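Local coordinates for cytoplasmic Protein STM1381 (Salmonella enterica subsp. enterica serovar Typhimurium, PDB 3SOZ), which is of unknown function but belongs to a putative glutamine amidotransferase family of the class I glutaminase clan, at residues I169-N183 against W224-F238. Numbering follows the deposited sequence.
Sequences ITQPFSEWPPLLGYN and WGSPQFLQWEHYATF
W232 turns its six-membered edge to the face of F173, centroids 5.0 Å apart and planes at 55°, and W176 sends its own edge onto the face of F238 with the planes at 79°. The CG of F173 lies between its backbone N and carbonyl carbon (chi1 60°), which turns one face of the ring to the W232 edge while its CB rests on the face of H234. I169 CG2 packs against F238 CE1. F173, W176, W232, H234 and F238 thus give a worked example of an aromatic cluster built from two distant parts of a chain.

Aliphatic carbons pack over two other ring faces. P177 CG stands 3.4 Å from the centroid of the W232 five-membered ring, almost on its normal, and H234 CB covers the opposite face. L179 CD2 sits over one face of F229, displaced toward the rim, with Y235 CE1 on the opposite face. Strand 175-187 belongs to the large mixed sheet, and its chain turns a corner at L180; helix 227-230, the loop after it and the start of helix 235-246 pack on the chain before that corner.

Beyond it G181 CA lies 3.4 Å from the centroid of the W224 five-membered ring, the 181-182 backbone lying over one indole face, and N183 OD1 lies at the edge of the indole, beside CZ3 of its six-membered ring, while accepting from G119 N. W224 NE1 hydrogen-bonds to E153 OE1.

Two hydrogen bonds join the segments. L180 N gives W224 O a nearly straight bond of 3.1 Å, on a lone pair. S226 OG donates to P178 O at 2.8 Å; S226 is the N-cap of helix 227-230, and its OG also takes a weak capping bond from F229 N.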
# COMPACT_ATOMS: atom_id res chain seq x y z
N ILE A 169 18.11 25.73 -18.56
CA ILE A 169 16.72 25.66 -18.07
C ILE A 169 16.50 26.69 -16.97
O ILE A 169 15.43 27.29 -16.87
CB ILE A 169 16.37 24.25 -17.53
CG1 ILE A 169 16.44 23.21 -18.66
CG2 ILE A 169 14.98 24.22 -16.90
CD1 ILE A 169 16.79 21.82 -18.18
N THR A 170 17.57 26.90 -16.20
CA THR A 170 17.55 27.53 -14.90
C THR A 170 17.99 29.00 -14.90
O THR A 170 17.84 29.70 -13.89
CB THR A 170 18.46 26.71 -13.95
OG1 THR A 170 17.80 26.50 -12.71
CG2 THR A 170 19.84 27.37 -13.73
N GLN A 171 18.54 29.49 -16.02
CA GLN A 171 19.06 30.88 -16.05
C GLN A 171 17.94 31.90 -15.81
O GLN A 171 17.98 32.62 -14.80
CB GLN A 171 19.89 31.22 -17.32
CG GLN A 171 21.34 30.61 -17.42
CD GLN A 171 22.11 30.36 -16.07
OE1 GLN A 171 23.35 30.19 -16.06
NE2 GLN A 171 21.37 30.29 -14.94
N PRO A 172 16.92 31.90 -16.69
CA PRO A 172 15.93 32.99 -16.79
C PRO A 172 15.15 33.37 -15.51
O PRO A 172 14.39 34.36 -15.54
CB PRO A 172 14.96 32.47 -17.87
CG PRO A 172 15.75 31.40 -18.61
CD PRO A 172 16.56 30.77 -17.56
N PHE A 173 15.33 32.62 -14.41
CA PHE A 173 14.64 32.90 -13.13
C PHE A 173 15.51 32.47 -11.96
O PHE A 173 16.45 31.66 -12.13
CB PHE A 173 13.30 32.14 -13.06
CG PHE A 173 13.45 30.64 -13.15
CD1 PHE A 173 13.87 29.88 -12.05
CD2 PHE A 173 13.19 29.97 -14.35
CE1 PHE A 173 14.04 28.52 -12.13
CE2 PHE A 173 13.35 28.61 -14.43
CZ PHE A 173 13.78 27.88 -13.32
N SER A 174 15.19 32.99 -10.78
CA SER A 174 15.90 32.56 -9.55
C SER A 174 14.95 32.14 -8.43
O SER A 174 15.29 31.26 -7.62
CB SER A 174 16.87 33.64 -9.03
OG SER A 174 16.18 34.77 -8.53
N GLU A 175 13.79 32.80 -8.40
CA GLU A 175 12.73 32.51 -7.43
C GLU A 175 11.57 31.72 -8.08
O GLU A 175 11.05 32.06 -9.17
CB GLU A 175 12.26 33.83 -6.79
CG GLU A 175 10.76 33.90 -6.37
CD GLU A 175 10.50 34.77 -5.13
OE1 GLU A 175 11.34 34.76 -4.18
OE2 GLU A 175 9.43 35.44 -5.10
N TRP A 176 11.20 30.63 -7.41
CA TRP A 176 10.14 29.72 -7.87
C TRP A 176 8.76 30.06 -7.28
O TRP A 176 8.67 30.55 -6.15
CB TRP A 176 10.49 28.31 -7.46
CG TRP A 176 11.49 27.61 -8.35
CD1 TRP A 176 12.85 27.67 -8.26
CD2 TRP A 176 11.19 26.70 -9.41
NE1 TRP A 176 13.43 26.86 -9.21
CE2 TRP A 176 12.43 26.25 -9.94
CE3 TRP A 176 10.00 26.20 -9.97
CZ2 TRP A 176 12.51 25.34 -11.01
CZ3 TRP A 176 10.08 25.30 -11.05
CH2 TRP A 176 11.32 24.88 -11.55
N PRO A 177 7.68 29.78 -8.04
CA PRO A 177 6.36 29.90 -7.39
C PRO A 177 6.16 28.71 -6.45
O PRO A 177 6.87 27.68 -6.59
CB PRO A 177 5.38 29.87 -8.56
CG PRO A 177 6.23 29.54 -9.81
CD PRO A 177 7.60 29.19 -9.39
N PRO A 178 5.24 28.83 -5.47
CA PRO A 178 5.12 27.69 -4.55
C PRO A 178 4.44 26.48 -5.21
O PRO A 178 3.55 26.63 -6.04
CB PRO A 178 4.26 28.26 -3.42
CG PRO A 178 3.41 29.28 -4.12
CD PRO A 178 4.29 29.91 -5.13
N LEU A 179 4.87 25.28 -4.85
CA LEU A 179 4.19 24.06 -5.27
C LEU A 179 3.58 23.46 -4.01
O LEU A 179 4.12 23.68 -2.93
CB LEU A 179 5.19 23.10 -5.94
CG LEU A 179 5.84 23.59 -7.24
CD1 LEU A 179 7.08 22.81 -7.50
CD2 LEU A 179 4.95 23.51 -8.45
N LEU A 180 2.49 22.69 -4.15
CA LEU A 180 1.79 22.10 -3.01
C LEU A 180 2.17 20.66 -2.63
O LEU A 180 1.62 20.09 -1.66
CB LEU A 180 0.29 22.22 -3.20
CG LEU A 180 -0.22 23.64 -3.42
CD1 LEU A 180 -1.73 23.65 -3.40
CD2 LEU A 180 0.29 24.48 -2.30
N GLY A 181 3.13 20.08 -3.35
CA GLY A 181 3.70 18.81 -2.94
C GLY A 181 4.64 18.29 -4.01
O GLY A 181 4.75 18.89 -5.08
N TYR A 182 5.33 17.19 -3.72
CA TYR A 182 6.22 16.58 -4.69
C TYR A 182 6.49 15.15 -4.25
O TYR A 182 6.21 14.76 -3.11
CB TYR A 182 7.57 17.37 -4.79
CG TYR A 182 8.34 17.41 -3.47
CD1 TYR A 182 8.05 18.35 -2.51
CD2 TYR A 182 9.32 16.48 -3.18
CE1 TYR A 182 8.69 18.40 -1.32
CE2 TYR A 182 9.97 16.52 -1.95
CZ TYR A 182 9.62 17.49 -1.03
OH TYR A 182 10.22 17.58 0.21
N ASN A 183 7.07 14.39 -5.17
CA ASN A 183 7.60 13.09 -4.88
C ASN A 183 9.02 13.22 -4.32
O ASN A 183 9.86 13.90 -4.87
CB ASN A 183 7.61 12.26 -6.15
CG ASN A 183 6.21 11.85 -6.61
OD1 ASN A 183 5.65 12.42 -7.56
ND2 ASN A 183 5.66 10.84 -5.94
N TRP A 224 -0.92 19.55 -6.81
CA TRP A 224 0.42 20.06 -6.55
C TRP A 224 0.83 21.23 -7.44
O TRP A 224 1.53 22.14 -7.00
CB TRP A 224 1.45 18.97 -6.67
CG TRP A 224 1.39 17.94 -5.57
CD1 TRP A 224 0.66 17.99 -4.39
CD2 TRP A 224 2.11 16.71 -5.56
NE1 TRP A 224 0.90 16.83 -3.65
CE2 TRP A 224 1.78 16.04 -4.35
CE3 TRP A 224 3.00 16.11 -6.45
CZ2 TRP A 224 2.29 14.80 -4.03
CZ3 TRP A 224 3.54 14.85 -6.11
CH2 TRP A 224 3.19 14.22 -4.91
N GLY A 225 0.44 21.18 -8.70
CA GLY A 225 0.80 22.26 -9.62
C GLY A 225 -0.11 23.45 -9.38
O GLY A 225 -1.24 23.49 -9.90
N SER A 226 0.37 24.41 -8.58
CA SER A 226 -0.47 25.47 -8.02
C SER A 226 -0.92 26.47 -9.07
O SER A 226 -0.32 26.54 -10.13
CB SER A 226 0.31 26.21 -6.93
OG SER A 226 1.21 27.14 -7.51
N PRO A 227 -1.96 27.25 -8.79
CA PRO A 227 -2.32 28.22 -9.81
C PRO A 227 -1.20 29.27 -9.98
O PRO A 227 -1.03 29.78 -11.06
CB PRO A 227 -3.63 28.83 -9.27
CG PRO A 227 -4.08 27.90 -8.22
CD PRO A 227 -2.84 27.35 -7.62
N GLN A 228 -0.43 29.53 -8.92
CA GLN A 228 0.77 30.36 -9.02
C GLN A 228 1.81 29.76 -9.97
O GLN A 228 2.65 30.47 -10.48
CB GLN A 228 1.45 30.53 -7.65
CG GLN A 228 0.75 31.42 -6.67
CD GLN A 228 -0.58 30.83 -6.19
OE1 GLN A 228 -0.65 29.68 -5.72
NE2 GLN A 228 -1.63 31.63 -6.31
N PHE A 229 1.80 28.45 -10.13
CA PHE A 229 2.80 27.76 -10.93
C PHE A 229 2.40 27.86 -12.39
O PHE A 229 3.22 28.20 -13.22
CB PHE A 229 2.98 26.30 -10.46
CG PHE A 229 4.01 25.51 -11.25
CD1 PHE A 229 5.28 26.01 -11.51
CD2 PHE A 229 3.70 24.22 -11.73
CE1 PHE A 229 6.24 25.25 -12.25
CE2 PHE A 229 4.66 23.44 -12.45
CZ PHE A 229 5.92 23.96 -12.71
N LEU A 230 1.12 27.62 -12.68
CA LEU A 230 0.59 27.67 -14.05
C LEU A 230 0.50 29.10 -14.61
O LEU A 230 0.44 29.30 -15.83
CB LEU A 230 -0.82 27.02 -14.17
CG LEU A 230 -1.13 25.58 -13.72
CD1 LEU A 230 -2.63 25.27 -13.94
CD2 LEU A 230 -0.27 24.53 -14.42
N GLN A 231 0.41 30.09 -13.73
CA GLN A 231 0.33 31.46 -14.21
C GLN A 231 1.68 32.15 -14.18
O GLN A 231 1.78 33.27 -14.63
CB GLN A 231 -0.68 32.25 -13.41
CG GLN A 231 -2.09 31.72 -13.44
CD GLN A 231 -2.87 32.23 -12.22
OE1 GLN A 231 -4.05 31.97 -12.10
NE2 GLN A 231 -2.19 32.96 -11.32
N TRP A 232 2.70 31.47 -13.67
CA TRP A 232 4.09 31.90 -13.74
C TRP A 232 4.47 32.47 -15.10
O TRP A 232 3.92 32.05 -16.12
CB TRP A 232 4.96 30.70 -13.50
CG TRP A 232 6.30 30.98 -13.02
CD1 TRP A 232 6.74 32.13 -12.42
CD2 TRP A 232 7.40 30.07 -13.01
NE1 TRP A 232 8.06 31.99 -12.06
CE2 TRP A 232 8.49 30.74 -12.41
CE3 TRP A 232 7.57 28.74 -13.45
CZ2 TRP A 232 9.75 30.12 -12.23
CZ3 TRP A 232 8.84 28.12 -13.26
CH2 TRP A 232 9.90 28.81 -12.65
N GLU A 233 5.40 33.43 -15.14
CA GLU A 233 5.81 33.98 -16.43
C GLU A 233 6.66 32.93 -17.15
O GLU A 233 6.50 32.68 -18.35
CB GLU A 233 6.57 35.30 -16.28
CG GLU A 233 6.61 36.14 -17.60
CD GLU A 233 8.02 36.72 -17.91
OE1 GLU A 233 8.37 36.83 -19.12
OE2 GLU A 233 8.77 37.05 -16.93
N HIS A 234 7.51 32.29 -16.36
CA HIS A 234 8.50 31.34 -16.85
C HIS A 234 7.98 29.92 -17.11
O HIS A 234 8.74 29.04 -17.50
CB HIS A 234 9.70 31.33 -15.89
CG HIS A 234 10.36 32.67 -15.75
ND1 HIS A 234 11.05 33.28 -16.79
CD2 HIS A 234 10.44 33.52 -14.70
CE1 HIS A 234 11.51 34.45 -16.37
NE2 HIS A 234 11.16 34.62 -15.11
N TYR A 235 6.67 29.73 -16.93
CA TYR A 235 6.08 28.40 -17.00
C TYR A 235 6.32 27.71 -18.34
O TYR A 235 7.00 26.69 -18.38
CB TYR A 235 4.58 28.44 -16.62
CG TYR A 235 3.87 27.07 -16.60
CD1 TYR A 235 4.08 26.16 -15.57
CD2 TYR A 235 2.99 26.71 -17.63
CE1 TYR A 235 3.44 24.92 -15.56
CE2 TYR A 235 2.36 25.46 -17.64
CZ TYR A 235 2.58 24.57 -16.61
OH TYR A 235 1.95 23.35 -16.62
N ALA A 236 5.81 28.28 -19.43
CA ALA A 236 5.94 27.68 -20.78
C ALA A 236 7.40 27.43 -21.22
O ALA A 236 7.81 26.31 -21.52
CB ALA A 236 5.20 28.52 -21.81
N THR A 237 8.20 28.49 -21.20
CA THR A 237 9.60 28.40 -21.52
C THR A 237 10.29 27.34 -20.65
O THR A 237 11.21 26.65 -21.10
CB THR A 237 10.28 29.78 -21.33
OG1 THR A 237 9.69 30.72 -22.24
CG2 THR A 237 11.79 29.70 -21.58
N PHE A 238 9.86 27.21 -19.41
CA PHE A 238 10.55 26.29 -18.56
C PHE A 238 10.44 24.87 -19.10
O PHE A 238 11.41 24.11 -19.03
CB PHE A 238 10.02 26.35 -17.13
CG PHE A 238 10.36 25.15 -16.34
CD1 PHE A 238 11.61 25.03 -15.75
CD2 PHE A 238 9.44 24.12 -16.18
CE1 PHE A 238 11.95 23.91 -15.00
CE2 PHE A 238 9.76 22.98 -15.44
CZ PHE A 238 11.02 22.88 -14.84